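Local coordinates for putative cathepsin d (Ixodes ricinus, PDB 5N7N), which probably acts as an aspartic endopeptidase of the pepsin-like A1 family, captured here as the zymogen, at residues A1-L6 against G191-F196; T7-V12 against V39-I44; Q54-T59 against A141-I146; E91-N96 against I110-C115; G251-T256 against L336-L341. All blocks are in the same frame, centred on the assembly; numbering follows the deposited sequence.

Interaction 1. Residues A1-L6 against G191-F196; sequences AFRIPL and GGEVLF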
# COMPACT_ATOMS: atom_id res chain seq x y z
N ALA A 1 21.20 8.85 0.84
CA ALA A 1 19.87 9.36 1.31
C ALA A 1 19.25 10.32 0.29
O ALA A 1 19.84 11.35 -0.03
CB ALA A 1 20.01 10.04 2.66
N PHE A 2 18.07 9.96 -0.22
CA PHE A 2 17.26 10.86 -1.05
C PHE A 2 15.78 10.64 -0.78
O PHE A 2 15.33 9.52 -0.53
CB PHE A 2 17.57 10.70 -2.55
CG PHE A 2 17.75 9.29 -2.98
CD1 PHE A 2 16.67 8.52 -3.38
CD2 PHE A 2 19.02 8.72 -2.99
CE1 PHE A 2 16.85 7.20 -3.78
CE2 PHE A 2 19.21 7.41 -3.37
CZ PHE A 2 18.12 6.64 -3.77
N ARG A 3 15.03 11.73 -0.89
CA ARG A 3 13.74 11.89 -0.25
C ARG A 3 12.65 12.16 -1.28
O ARG A 3 12.74 13.14 -2.02
CB ARG A 3 13.86 13.09 0.71
CG ARG A 3 13.03 13.00 1.98
CD ARG A 3 13.25 14.25 2.82
NE ARG A 3 14.49 14.21 3.60
CZ ARG A 3 14.63 13.69 4.83
NH1 ARG A 3 13.61 13.12 5.47
NH2 ARG A 3 15.82 13.72 5.42
N ILE A 4 11.64 11.29 -1.33
CA ILE A 4 10.48 11.49 -2.22
C ILE A 4 9.22 11.87 -1.45
O ILE A 4 8.81 11.16 -0.53
CB ILE A 4 10.26 10.29 -3.21
CG1 ILE A 4 10.63 10.72 -4.64
CG2 ILE A 4 8.81 9.80 -3.30
CD1 ILE A 4 12.05 11.23 -4.82
N PRO A 5 8.58 13.00 -1.86
CA PRO A 5 7.39 13.44 -1.16
C PRO A 5 6.14 12.75 -1.71
O PRO A 5 5.97 12.63 -2.93
CB PRO A 5 7.35 14.95 -1.45
CG PRO A 5 8.07 15.11 -2.76
CD PRO A 5 8.84 13.84 -3.04
N LEU A 6 5.28 12.30 -0.80
CA LEU A 6 4.05 11.64 -1.16
C LEU A 6 2.84 12.58 -1.03
O LEU A 6 2.78 13.44 -0.14
CB LEU A 6 3.85 10.40 -0.29
CG LEU A 6 4.89 9.29 -0.47
CD1 LEU A 6 4.64 8.16 0.52
CD2 LEU A 6 4.84 8.77 -1.90
N GLY A 191 1.76 15.14 2.26
CA GLY A 191 0.96 13.92 2.40
C GLY A 191 1.77 12.80 3.03
O GLY A 191 1.23 11.93 3.70
N GLY A 192 3.08 12.81 2.79
CA GLY A 192 3.99 11.86 3.42
C GLY A 192 5.31 11.82 2.70
O GLY A 192 5.62 12.71 1.92
N GLU A 193 6.07 10.77 2.94
CA GLU A 193 7.37 10.63 2.29
C GLU A 193 7.91 9.20 2.32
O GLU A 193 7.59 8.42 3.23
CB GLU A 193 8.34 11.66 2.89
CG GLU A 193 9.79 11.23 3.10
CD GLU A 193 10.49 12.08 4.15
OE1 GLU A 193 10.34 13.33 4.08
OE2 GLU A 193 11.16 11.49 5.04
N VAL A 194 8.71 8.87 1.31
CA VAL A 194 9.55 7.68 1.30
C VAL A 194 10.99 8.16 1.31
O VAL A 194 11.40 8.91 0.42
CB VAL A 194 9.30 6.81 0.04
CG1 VAL A 194 10.04 5.48 0.15
CG2 VAL A 194 7.82 6.56 -0.15
N LEU A 195 11.74 7.74 2.32
CA LEU A 195 13.17 8.05 2.45
C LEU A 195 13.97 6.83 2.06
O LEU A 195 13.93 5.80 2.75
CB LEU A 195 13.51 8.49 3.89
CG LEU A 195 15.00 8.68 4.26
CD1 LEU A 195 15.70 9.66 3.34
CD2 LEU A 195 15.15 9.13 5.70
N PHE A 196 14.71 6.95 0.96
CA PHE A 196 15.52 5.86 0.41
C PHE A 196 16.96 6.00 0.89
O PHE A 196 17.57 7.05 0.70
CB PHE A 196 15.53 5.91 -1.12
CG PHE A 196 14.23 5.50 -1.76
CD1 PHE A 196 13.96 4.16 -2.02
CD2 PHE A 196 13.29 6.46 -2.11
CE1 PHE A 196 12.77 3.78 -2.61
CE2 PHE A 196 12.09 6.08 -2.70
CZ PHE A 196 11.83 4.75 -2.95
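Residues F2-L6 and G192-F196 run antiparallel, their short strand axes coming within 4.2 Å, and backbone bonds join the hydrogen-bonded pairs F2/F196, I4/V194 and L6/G192. In the first pair the exchange is mutual, F2 N giving to F196 O at 3.1 Å and F196 N to F2 O at 3.0 Å. At the other end L6 N reaches G192 O at 2.8 Å from well above the carbonyl plane. G191, having no side chain, lets the L6 carbonyl come close.

F2, I4, L6, V194 and F196 share one face of the sheet, which packs on F57 of strand 51-58. A chi1 of 41° sets the F2 ring between its own backbone N and carbonyl carbon, where its CE1 presses on F196 CB at 3.2 Å. The two phenyl planes are nearly parallel but slid so far that they barely overlap. Beside them L6 CD1 rests on V194 CG2 at 3.6 Å, branched apolar chains filling the covered layer.

The other face carries R3 and E193. R3 NH1 meets E193 OE2 at 3.0 Å in a bent salt bridge, from above the carboxylate, while D200 provides NH1 with a second anion. In this zymogen, as in pepsinogen, the N-terminal strand is probably part of the propeptide, taking an inner place between strands 192-196 and 40-46 in the interdomain beta sheet.

Interaction 2. Residues T7-V12 against V39-I44; sequences TRFKSV and VYYGPI. Unlike the reference sequence in segment 39-44: V39 (reference Glu).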
# COMPACT_ATOMS: atom_id res chain seq x y z
N THR A 7 1.88 12.40 -1.94
CA THR A 7 0.62 13.10 -1.88
C THR A 7 -0.50 12.09 -1.65
O THR A 7 -0.52 11.02 -2.25
CB THR A 7 0.35 13.89 -3.17
OG1 THR A 7 1.51 14.67 -3.48
CG2 THR A 7 -0.87 14.80 -3.00
N ARG A 8 -1.41 12.46 -0.75
CA ARG A 8 -2.56 11.64 -0.39
C ARG A 8 -3.75 12.12 -1.21
O ARG A 8 -3.90 13.31 -1.42
CB ARG A 8 -2.87 11.78 1.11
CG ARG A 8 -3.70 10.65 1.69
CD ARG A 8 -4.29 10.99 3.05
NE ARG A 8 -5.59 11.64 2.89
CZ ARG A 8 -6.79 11.04 2.92
NH1 ARG A 8 -6.90 9.72 3.15
NH2 ARG A 8 -7.89 11.76 2.73
N PHE A 9 -4.57 11.19 -1.67
CA PHE A 9 -5.81 11.51 -2.39
C PHE A 9 -6.91 10.53 -2.00
O PHE A 9 -6.64 9.42 -1.58
CB PHE A 9 -5.60 11.46 -3.91
CG PHE A 9 -5.24 10.08 -4.43
CD1 PHE A 9 -3.91 9.66 -4.45
CD2 PHE A 9 -6.22 9.21 -4.88
CE1 PHE A 9 -3.56 8.40 -4.92
CE2 PHE A 9 -5.88 7.95 -5.34
CZ PHE A 9 -4.55 7.54 -5.36
N LYS A 10 -8.15 10.95 -2.19
CA LYS A 10 -9.29 10.13 -1.88
C LYS A 10 -9.37 8.98 -2.90
O LYS A 10 -9.40 9.22 -4.10
CB LYS A 10 -10.55 10.99 -1.91
CG LYS A 10 -11.83 10.29 -1.51
CD LYS A 10 -13.06 11.16 -1.72
CE LYS A 10 -13.07 12.38 -0.80
NZ LYS A 10 -14.39 13.06 -0.76
N SER A 11 -9.40 7.75 -2.40
CA SER A 11 -9.37 6.57 -3.26
C SER A 11 -10.60 6.50 -4.16
O SER A 11 -11.64 7.10 -3.86
CB SER A 11 -9.32 5.30 -2.40
OG SER A 11 -10.58 5.08 -1.79
N VAL A 12 -10.50 5.74 -5.25
CA VAL A 12 -11.65 5.57 -6.15
C VAL A 12 -12.74 4.76 -5.45
O VAL A 12 -13.92 5.02 -5.65
CB VAL A 12 -11.24 4.94 -7.50
CG1 VAL A 12 -12.46 4.72 -8.39
CG2 VAL A 12 -10.23 5.84 -8.20
N VAL A 39 -3.97 5.07 -2.37
CA VAL A 39 -4.22 6.37 -1.75
C VAL A 39 -3.02 7.34 -1.74
O VAL A 39 -3.24 8.54 -1.58
CB VAL A 39 -4.82 6.15 -0.33
CG1 VAL A 39 -4.74 7.39 0.56
CG2 VAL A 39 -6.29 5.74 -0.45
N TYR A 40 -1.79 6.86 -1.96
CA TYR A 40 -0.59 7.70 -1.94
C TYR A 40 0.22 7.58 -3.22
O TYR A 40 0.55 6.47 -3.62
CB TYR A 40 0.30 7.33 -0.74
CG TYR A 40 -0.31 7.63 0.62
CD1 TYR A 40 -0.11 8.88 1.24
CD2 TYR A 40 -1.09 6.68 1.29
CE1 TYR A 40 -0.68 9.16 2.47
CE2 TYR A 40 -1.66 6.96 2.53
CZ TYR A 40 -1.45 8.20 3.12
OH TYR A 40 -2.02 8.48 4.34
N TYR A 41 0.58 8.71 -3.84
CA TYR A 41 1.47 8.70 -5.00
C TYR A 41 2.64 9.63 -4.82
O TYR A 41 2.63 10.52 -3.99
CB TYR A 41 0.73 9.05 -6.31
CG TYR A 41 0.27 10.48 -6.42
CD1 TYR A 41 1.13 11.47 -6.87
CD2 TYR A 41 -1.03 10.84 -6.10
CE1 TYR A 41 0.73 12.80 -6.98
CE2 TYR A 41 -1.45 12.17 -6.20
CZ TYR A 41 -0.56 13.14 -6.65
OH TYR A 41 -0.91 14.46 -6.77
N GLY A 42 3.65 9.45 -5.66
CA GLY A 42 4.84 10.28 -5.66
C GLY A 42 5.42 10.35 -7.06
O GLY A 42 5.11 9.49 -7.90
N PRO A 43 6.24 11.37 -7.33
CA PRO A 43 6.74 11.54 -8.69
C PRO A 43 8.03 10.77 -8.96
O PRO A 43 8.87 10.59 -8.07
CB PRO A 43 6.98 13.05 -8.78
CG PRO A 43 7.34 13.45 -7.37
CD PRO A 43 6.78 12.40 -6.43
N ILE A 44 8.15 10.30 -10.19
CA ILE A 44 9.38 9.72 -10.74
C ILE A 44 9.50 10.29 -12.13
O ILE A 44 8.58 10.93 -12.62
CB ILE A 44 9.30 8.18 -10.88
CG1 ILE A 44 8.10 7.76 -11.76
CG2 ILE A 44 9.21 7.53 -9.52
CD1 ILE A 44 8.20 6.36 -12.33
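T7 begins the contact as an antiparallel partner of Y41, bonded in both directions: T7 N to Y41 O at 2.9 Å and Y41 N to T7 O at 3.0 Å. Its side chain lies alongside that of Y41, pointing the same way, and CB sits over one face of the phenol ring in a CH-pi contact, 4.0 Å from the ring centroid. A beta-branched residue suits this flat neighbour.

R8 turns to the face shared with Y40. Its aliphatic part does the touching, CG meeting Y40 CE1 at 3.5 Å and V39 CG1 at 3.6 Å, so the long chain serves as an apolar spacer before its charged end.

F9 leaves the strand, yet its N still donates to V39 O at 3.0 Å. A chi1 of 63° folds the phenyl ring back across the other segment: V39 CA lies over one of its faces. F9 CD1 meets Y41 CD2 at the edge of the phenol ring, 3.5 Å away. The two aromatic planes are oblique, 39° apart, and P142 touches both rings.

S11 packs CB on V39 CG2, while its hydroxyl accepts from K14 N as the N-cap of helix 12-18, a role for which serine is well fitted. A strand leaving the central sheet and passing through a short loop into a capped helix is consistent with the propeptide path of pepsinogen-like zymogens.

Interaction 3. Residues Q54-T59 against A141-I146; sequences QVIFDT and APFDGI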
# COMPACT_ATOMS: atom_id res chain seq x y z
N GLN A 54 3.46 10.31 -12.04
CA GLN A 54 3.04 10.08 -10.68
C GLN A 54 2.75 8.58 -10.54
O GLN A 54 2.01 8.01 -11.34
CB GLN A 54 1.80 10.93 -10.37
CG GLN A 54 1.92 12.43 -10.72
CD GLN A 54 2.91 13.20 -9.86
OE1 GLN A 54 3.45 12.68 -8.88
NE2 GLN A 54 3.14 14.47 -10.22
N VAL A 55 3.37 7.94 -9.54
CA VAL A 55 3.22 6.50 -9.29
C VAL A 55 2.90 6.19 -7.83
O VAL A 55 3.30 6.93 -6.94
CB VAL A 55 4.49 5.69 -9.70
CG1 VAL A 55 4.73 5.75 -11.20
CG2 VAL A 55 5.74 6.15 -8.94
N ILE A 56 2.24 5.07 -7.60
CA ILE A 56 2.06 4.58 -6.24
C ILE A 56 3.30 3.83 -5.79
O ILE A 56 3.73 2.88 -6.44
CB ILE A 56 0.85 3.67 -6.13
CG1 ILE A 56 -0.40 4.46 -6.50
CG2 ILE A 56 0.68 3.13 -4.72
CD1 ILE A 56 -1.27 3.72 -7.47
N PHE A 57 3.87 4.26 -4.67
CA PHE A 57 4.97 3.56 -4.04
C PHE A 57 4.37 2.49 -3.14
O PHE A 57 3.78 2.81 -2.10
CB PHE A 57 5.86 4.53 -3.28
CG PHE A 57 6.65 5.43 -4.18
CD1 PHE A 57 6.03 6.51 -4.82
CD2 PHE A 57 8.00 5.20 -4.42
CE1 PHE A 57 6.76 7.32 -5.66
CE2 PHE A 57 8.72 6.02 -5.27
CZ PHE A 57 8.09 7.08 -5.89
N ASP A 58 4.52 1.23 -3.56
CA ASP A 58 3.71 0.10 -3.10
C ASP A 58 4.56 -1.07 -2.60
O ASP A 58 5.16 -1.83 -3.39
CB ASP A 58 2.79 -0.38 -4.22
CG ASP A 58 1.88 -1.54 -3.80
OD1 ASP A 58 1.61 -1.69 -2.58
OD2 ASP A 58 1.42 -2.30 -4.69
N THR A 59 4.57 -1.23 -1.27
CA THR A 59 5.29 -2.32 -0.63
C THR A 59 4.58 -3.66 -0.86
O THR A 59 5.17 -4.71 -0.59
CB THR A 59 5.49 -2.05 0.88
OG1 THR A 59 4.23 -1.82 1.51
CG2 THR A 59 6.37 -0.82 1.09
N ALA A 141 -8.04 9.24 -11.78
CA ALA A 141 -6.97 8.90 -10.85
C ALA A 141 -5.74 9.77 -11.10
O ALA A 141 -5.26 9.85 -12.23
CB ALA A 141 -6.62 7.42 -10.97
N PRO A 142 -5.22 10.43 -10.04
CA PRO A 142 -4.05 11.31 -10.19
C PRO A 142 -2.71 10.60 -10.42
O PRO A 142 -1.70 11.27 -10.67
CB PRO A 142 -4.02 12.08 -8.87
CG PRO A 142 -4.69 11.18 -7.88
CD PRO A 142 -5.72 10.40 -8.65
N PHE A 143 -2.70 9.26 -10.32
CA PHE A 143 -1.50 8.45 -10.56
C PHE A 143 -1.55 7.84 -11.95
O PHE A 143 -2.62 7.59 -12.49
CB PHE A 143 -1.36 7.33 -9.52
CG PHE A 143 -2.50 6.34 -9.54
CD1 PHE A 143 -2.48 5.25 -10.38
CD2 PHE A 143 -3.62 6.53 -8.73
CE1 PHE A 143 -3.54 4.35 -10.42
CE2 PHE A 143 -4.67 5.64 -8.76
CZ PHE A 143 -4.64 4.55 -9.61
N ASP A 144 -0.38 7.54 -12.48
CA ASP A 144 -0.21 6.95 -13.79
C ASP A 144 0.00 5.44 -13.72
O ASP A 144 -0.67 4.68 -14.40
CB ASP A 144 0.98 7.63 -14.47
CG ASP A 144 0.77 9.13 -14.63
OD1 ASP A 144 -0.34 9.51 -15.05
OD2 ASP A 144 1.68 9.91 -14.31
N GLY A 145 0.93 5.01 -12.88
CA GLY A 145 1.23 3.59 -12.72
C GLY A 145 1.65 3.25 -11.30
O GLY A 145 1.32 3.98 -10.38
N ILE A 146 2.35 2.13 -11.15
CA ILE A 146 2.84 1.67 -9.86
C ILE A 146 4.33 1.43 -9.93
O ILE A 146 4.85 1.01 -10.96
CB ILE A 146 2.15 0.37 -9.40
CG1 ILE A 146 0.69 0.65 -9.04
CG2 ILE A 146 2.82 -0.24 -8.17
CD1 ILE A 146 -0.23 0.40 -10.19
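Q54 and D144 grip each other through two bonds. D144 N gives to Q54 O at 2.7 Å, and the carboxylate of D144 takes the return bond, its OD2 accepting from Q54 N at 2.9 Å on the anti side and somewhat out of the carboxylate plane. A short acid suits this position, because it can imitate a backbone carbonyl where the loop has not yet become a strand. Two residues on, I56 N donates to G145 O at 3.1 Å, within the parallel pairing of V55 with G145 and I56 with I146.

Apolar groups lie beside these bonds. I56 sends CD1 over one face of the F143 ring, 3.6 Å from its centroid and nearly on the ring normal, a CH-pi contact for which a flat aromatic surface is well suited. I146 adds CG2 against D58 CB at 4.0 Å.

Farther out, V38 covers both I56 and F143, while H80 N donates to the other oxygen of D144. T59 OG1 bonds to A248 O and T250 N, and T250 OG1 in return to F57 O; together the two threonines make the fireman's grip of aspartic proteases.

D58, predicted to be an active-site residue, thus ends a strand held by buried backbone bonds and apolar side chains. The bonding suggests that this strand, continued by the backbone bonds of D58 to L147 and L149, places the backbone, while G60 N and S61 OG, which bond to the carboxylate, probably orient it.

Interaction 4. Residues E91-N96 against I110-C115; sequences EADGRN and ISKDVC. With SO4 (sulfate ion), chain F.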
# COMPACT_ATOMS: atom_id res chain seq x y z
N GLU A 91 16.22 1.18 -23.95
CA GLU A 91 16.84 -0.06 -24.36
C GLU A 91 15.73 -1.09 -24.42
O GLU A 91 14.99 -1.28 -23.46
CB GLU A 91 17.89 -0.42 -23.33
CG GLU A 91 19.02 -1.28 -23.84
CD GLU A 91 19.88 -1.78 -22.67
OE1 GLU A 91 20.43 -0.93 -21.91
OE2 GLU A 91 19.95 -3.01 -22.50
N ALA A 92 15.56 -1.71 -25.58
CA ALA A 92 14.40 -2.56 -25.79
C ALA A 92 14.53 -3.89 -25.05
O ALA A 92 15.63 -4.40 -24.82
CB ALA A 92 14.18 -2.81 -27.28
N ASP A 93 13.40 -4.43 -24.64
CA ASP A 93 13.31 -5.82 -24.21
C ASP A 93 12.29 -6.50 -25.13
O ASP A 93 12.66 -7.39 -25.89
CB ASP A 93 12.94 -5.92 -22.73
CG ASP A 93 12.88 -7.35 -22.24
OD1 ASP A 93 11.95 -8.09 -22.63
OD2 ASP A 93 13.75 -7.73 -21.43
N GLY A 94 11.03 -6.10 -25.04
CA GLY A 94 10.01 -6.52 -26.00
C GLY A 94 9.16 -7.70 -25.58
O GLY A 94 8.17 -8.01 -26.25
N ARG A 95 9.51 -8.35 -24.48
CA ARG A 95 8.73 -9.50 -24.04
C ARG A 95 7.41 -9.01 -23.43
O ARG A 95 7.34 -7.89 -22.91
CB ARG A 95 9.53 -10.39 -23.08
CG ARG A 95 9.32 -10.08 -21.60
CD ARG A 95 10.29 -10.84 -20.74
NE ARG A 95 11.65 -10.30 -20.84
CZ ARG A 95 12.73 -10.88 -20.34
NH1 ARG A 95 12.63 -12.05 -19.71
NH2 ARG A 95 13.92 -10.30 -20.48
N ASN A 96 6.37 -9.84 -23.51
CA ASN A 96 5.08 -9.51 -22.94
C ASN A 96 4.99 -9.78 -21.44
O ASN A 96 5.75 -10.56 -20.92
CB ASN A 96 3.98 -10.29 -23.64
CG ASN A 96 3.80 -9.84 -25.09
OD1 ASN A 96 3.93 -8.65 -25.41
ND2 ASN A 96 3.50 -10.79 -25.96
N ILE A 110 7.69 -5.32 -21.81
CA ILE A 110 8.81 -4.85 -21.00
C ILE A 110 9.72 -3.96 -21.84
O ILE A 110 10.03 -4.30 -22.99
CB ILE A 110 9.64 -6.05 -20.48
CG1 ILE A 110 8.76 -7.07 -19.74
CG2 ILE A 110 10.80 -5.60 -19.60
CD1 ILE A 110 7.99 -6.51 -18.57
N SER A 111 10.19 -2.87 -21.25
CA SER A 111 11.21 -1.99 -21.82
C SER A 111 12.24 -1.64 -20.73
O SER A 111 11.99 -1.88 -19.54
CB SER A 111 10.57 -0.71 -22.34
OG SER A 111 9.79 -0.95 -23.50
N LYS A 112 13.37 -1.05 -21.13
CA LYS A 112 14.37 -0.56 -20.17
C LYS A 112 14.75 0.89 -20.41
O LYS A 112 14.86 1.32 -21.56
CB LYS A 112 15.64 -1.39 -20.22
CG LYS A 112 15.47 -2.89 -20.09
CD LYS A 112 16.85 -3.51 -19.87
CE LYS A 112 17.02 -4.83 -20.59
NZ LYS A 112 18.02 -5.67 -19.85
N ASP A 113 14.99 1.62 -19.33
CA ASP A 113 15.39 3.02 -19.42
C ASP A 113 15.81 3.53 -18.05
O ASP A 113 15.48 2.93 -17.03
CB ASP A 113 14.23 3.88 -19.95
CG ASP A 113 14.69 5.06 -20.78
OD1 ASP A 113 15.87 5.45 -20.66
OD2 ASP A 113 13.87 5.61 -21.55
N VAL A 114 16.48 4.68 -18.06
CA VAL A 114 16.89 5.39 -16.85
C VAL A 114 15.63 5.73 -16.06
O VAL A 114 14.69 6.25 -16.63
CB VAL A 114 17.62 6.72 -17.18
CG1 VAL A 114 18.14 7.38 -15.91
CG2 VAL A 114 18.81 6.50 -18.12
N CYS A 115 15.61 5.40 -14.77
CA CYS A 115 14.50 5.74 -13.87
C CYS A 115 15.01 6.68 -12.79
O CYS A 115 15.97 6.37 -12.10
CB CYS A 115 13.90 4.49 -13.22
SG CYS A 115 12.55 4.78 -12.05
S SO4 F . 16.11 -12.36 -18.51
O1 SO4 F . 15.44 -13.63 -18.91
O2 SO4 F . 15.20 -11.50 -17.70
O3 SO4 F . 17.28 -12.65 -17.64
O4 SO4 F . 16.56 -11.64 -19.73
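The guanidinium of R95, whose CG rests on I110 CG1 at 3.6 Å, has anions at two of its edges. On one side the D93 carboxylate lies almost in its plane, met side-on by two nitrogens: NE gives to OD1 at 2.9 Å and NH2 to OD2 at 2.7 Å. Beyond the NH1 and NH2 end sits a sulfate, probably from the crystallisation liquor, whose O4 takes a bond from NH2 at 3.1 Å while the bonds from NH1 are weak. NH1 also has a salt-bridge partner in D157, so the group is held from several directions and its rotation is probably well fixed.

D93 OD1 has a second donor. R95 N approaches its anti lone pair, closing an Asx turn over G94. CG of D93 stands anti to the backbone N (chi1 -178°), which lays the carboxylate beside I110, with D93 CG 3.8 Å from I110 CG2. The isoleucine thus packs one branch beside the acid and the other against R95, and it also touches V159.

Along the backbone, G94 N gives to I110 O at 2.9 Å, and I110 N gives to R95 O at 2.8 Å. I110 thus faces both G94 and R95, and G94 adopts a positive phi of 96°, a value that a glycine accepts readily. Further along, E91 and K112 pair by mutual backbone bonds, their opposite charges lying near each other beyond salt-bridge range.

Together these features make a G1-type beta bulge, combined with an Asx turn, in the antiparallel hairpin of strands 91-99 and 106-117, away from the active site.

Interaction 5. Residues G251-T256 against L336-L341; sequences GTSLIT and LGDVFL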
# COMPACT_ATOMS: atom_id res chain seq x y z
N GLY A 251 0.04 0.19 -0.36
CA GLY A 251 -0.84 0.32 -1.50
C GLY A 251 -2.31 0.23 -1.16
O GLY A 251 -3.14 0.17 -2.07
N THR A 252 -2.63 0.20 0.13
CA THR A 252 -4.03 0.05 0.57
C THR A 252 -4.27 0.85 1.87
O THR A 252 -3.32 1.33 2.50
CB THR A 252 -4.40 -1.46 0.69
OG1 THR A 252 -5.83 -1.63 0.64
CG2 THR A 252 -3.85 -2.11 1.96
N SER A 253 -5.54 1.00 2.25
CA SER A 253 -5.92 1.71 3.46
C SER A 253 -6.33 0.78 4.58
O SER A 253 -5.66 0.74 5.62
CB SER A 253 -7.04 2.71 3.18
OG SER A 253 -6.55 3.73 2.33
N LEU A 254 -7.40 0.02 4.36
CA LEU A 254 -8.00 -0.77 5.43
C LEU A 254 -7.05 -1.85 5.94
O LEU A 254 -6.03 -2.17 5.32
CB LEU A 254 -9.35 -1.41 5.02
CG LEU A 254 -10.54 -0.58 4.45
CD1 LEU A 254 -11.88 -0.98 5.08
CD2 LEU A 254 -10.37 0.93 4.57
N ILE A 255 -7.35 -2.36 7.13
CA ILE A 255 -6.71 -3.55 7.62
C ILE A 255 -7.62 -4.69 7.25
O ILE A 255 -8.84 -4.66 7.43
CB ILE A 255 -6.40 -3.49 9.13
CG1 ILE A 255 -5.21 -2.56 9.37
CG2 ILE A 255 -6.06 -4.87 9.69
CD1 ILE A 255 -5.16 -2.04 10.79
N THR A 256 -7.00 -5.72 6.72
CA THR A 256 -7.71 -6.82 6.14
C THR A 256 -7.20 -8.06 6.87
O THR A 256 -6.02 -8.14 7.15
CB THR A 256 -7.43 -6.78 4.62
OG1 THR A 256 -8.53 -6.11 3.97
CG2 THR A 256 -7.28 -8.10 4.07
N LEU A 336 -1.72 -5.22 6.32
CA LEU A 336 -1.69 -3.96 7.07
C LEU A 336 -1.58 -2.77 6.11
O LEU A 336 -0.50 -2.49 5.58
CB LEU A 336 -0.57 -3.96 8.10
CG LEU A 336 -0.63 -5.06 9.17
CD1 LEU A 336 0.54 -4.92 10.11
CD2 LEU A 336 -1.93 -5.08 9.96
N GLY A 337 -2.71 -2.09 5.91
CA GLY A 337 -2.79 -0.87 5.11
C GLY A 337 -2.39 0.36 5.90
O GLY A 337 -1.81 0.25 6.99
N ASP A 338 -2.71 1.54 5.36
CA ASP A 338 -2.34 2.81 6.01
C ASP A 338 -3.04 3.06 7.35
O ASP A 338 -2.54 3.85 8.16
CB ASP A 338 -2.43 4.02 5.05
CG ASP A 338 -3.86 4.44 4.69
OD1 ASP A 338 -4.77 4.55 5.53
OD2 ASP A 338 -4.09 4.70 3.50
N VAL A 339 -4.16 2.38 7.61
CA VAL A 339 -4.79 2.46 8.94
C VAL A 339 -3.78 2.06 10.02
O VAL A 339 -3.76 2.67 11.09
CB VAL A 339 -6.05 1.59 9.05
CG1 VAL A 339 -6.53 1.51 10.50
CG2 VAL A 339 -7.16 2.17 8.18
N PHE A 340 -2.97 1.04 9.72
CA PHE A 340 -1.84 0.66 10.55
C PHE A 340 -0.58 1.47 10.28
O PHE A 340 0.13 1.82 11.22
CB PHE A 340 -1.49 -0.83 10.40
CG PHE A 340 -0.58 -1.34 11.48
CD1 PHE A 340 -1.09 -1.70 12.72
CD2 PHE A 340 0.79 -1.40 11.28
CE1 PHE A 340 -0.26 -2.14 13.73
CE2 PHE A 340 1.64 -1.84 12.28
CZ PHE A 340 1.11 -2.21 13.51
N LEU A 341 -0.28 1.74 9.01
CA LEU A 341 1.00 2.39 8.64
C LEU A 341 1.03 3.91 8.76
O LEU A 341 2.08 4.52 8.57
CB LEU A 341 1.40 1.99 7.22
CG LEU A 341 1.60 0.49 6.99
CD1 LEU A 341 1.56 0.18 5.50
CD2 LEU A 341 2.92 0.01 7.58
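D338 N donates to T252 O at 2.9 Å, and the side chain of the same aspartate takes a bond of equal length, S253 OG to D338 OD2 at 2.9 Å. The hydroxyl comes from above the carboxylate plane. The aspartate's chi1 of 71° brings its acid group up to S253; a small hydroxyl residue and a short acid fit that narrow interval. Next along, V339 N gives to S253 O at 3.0 Å. Two N-H groups of the first turn of helix 338-341 therefore find carbonyls in the other segment.

G337 is the N-cap of this helix and lies against the carbonyls of S253 and L254, its CA 3.3 Å from S253 O and touched by T252 CG2 at 3.5 Å. Only a residue without a side chain sits easily in such close quarters. G251 completes the N249-T250-G251 triplet, the altered counterpart of the second Asp-Thr-Gly, and I335-L336-G337 fit the hydrophobic-hydrophobic-glycine element that accompanies that triplet in the C-terminal lobe of pepsin-like proteases.

Apolar side chains complete the contact. I255 lies alongside L336, and its long branch ends in CD1, 3.8 Å from V339 CG1 and 3.9 Å from F340 CB. F294 and L303 touch I255 from neighbouring strands, while V39 packs against S253 and D338.

Along the chain, interaction 1 spans 2, 3 and 4, since its second segment comes after all of theirs, and interaction 5 follows. Strand 2-8 serves interactions 1 and 2 in turn, pairing with 192-196 and then with 40-46, and the two contacts touch. Interactions 2 and 3 are the closest neighbours, with centres 7 Å apart, because strand 40-46 lies next to 51-58. Strand 106-117 also pairs with 40-46 and leads out to interaction 4, whose centre is about 32 Å from that of interaction 5. Interactions 3 and 5 approach across the predicted catalytic centre, and V39 and Y40 of interaction 2 pack on D338 of interaction 5, so interaction 2 also reaches the C-terminal lobe.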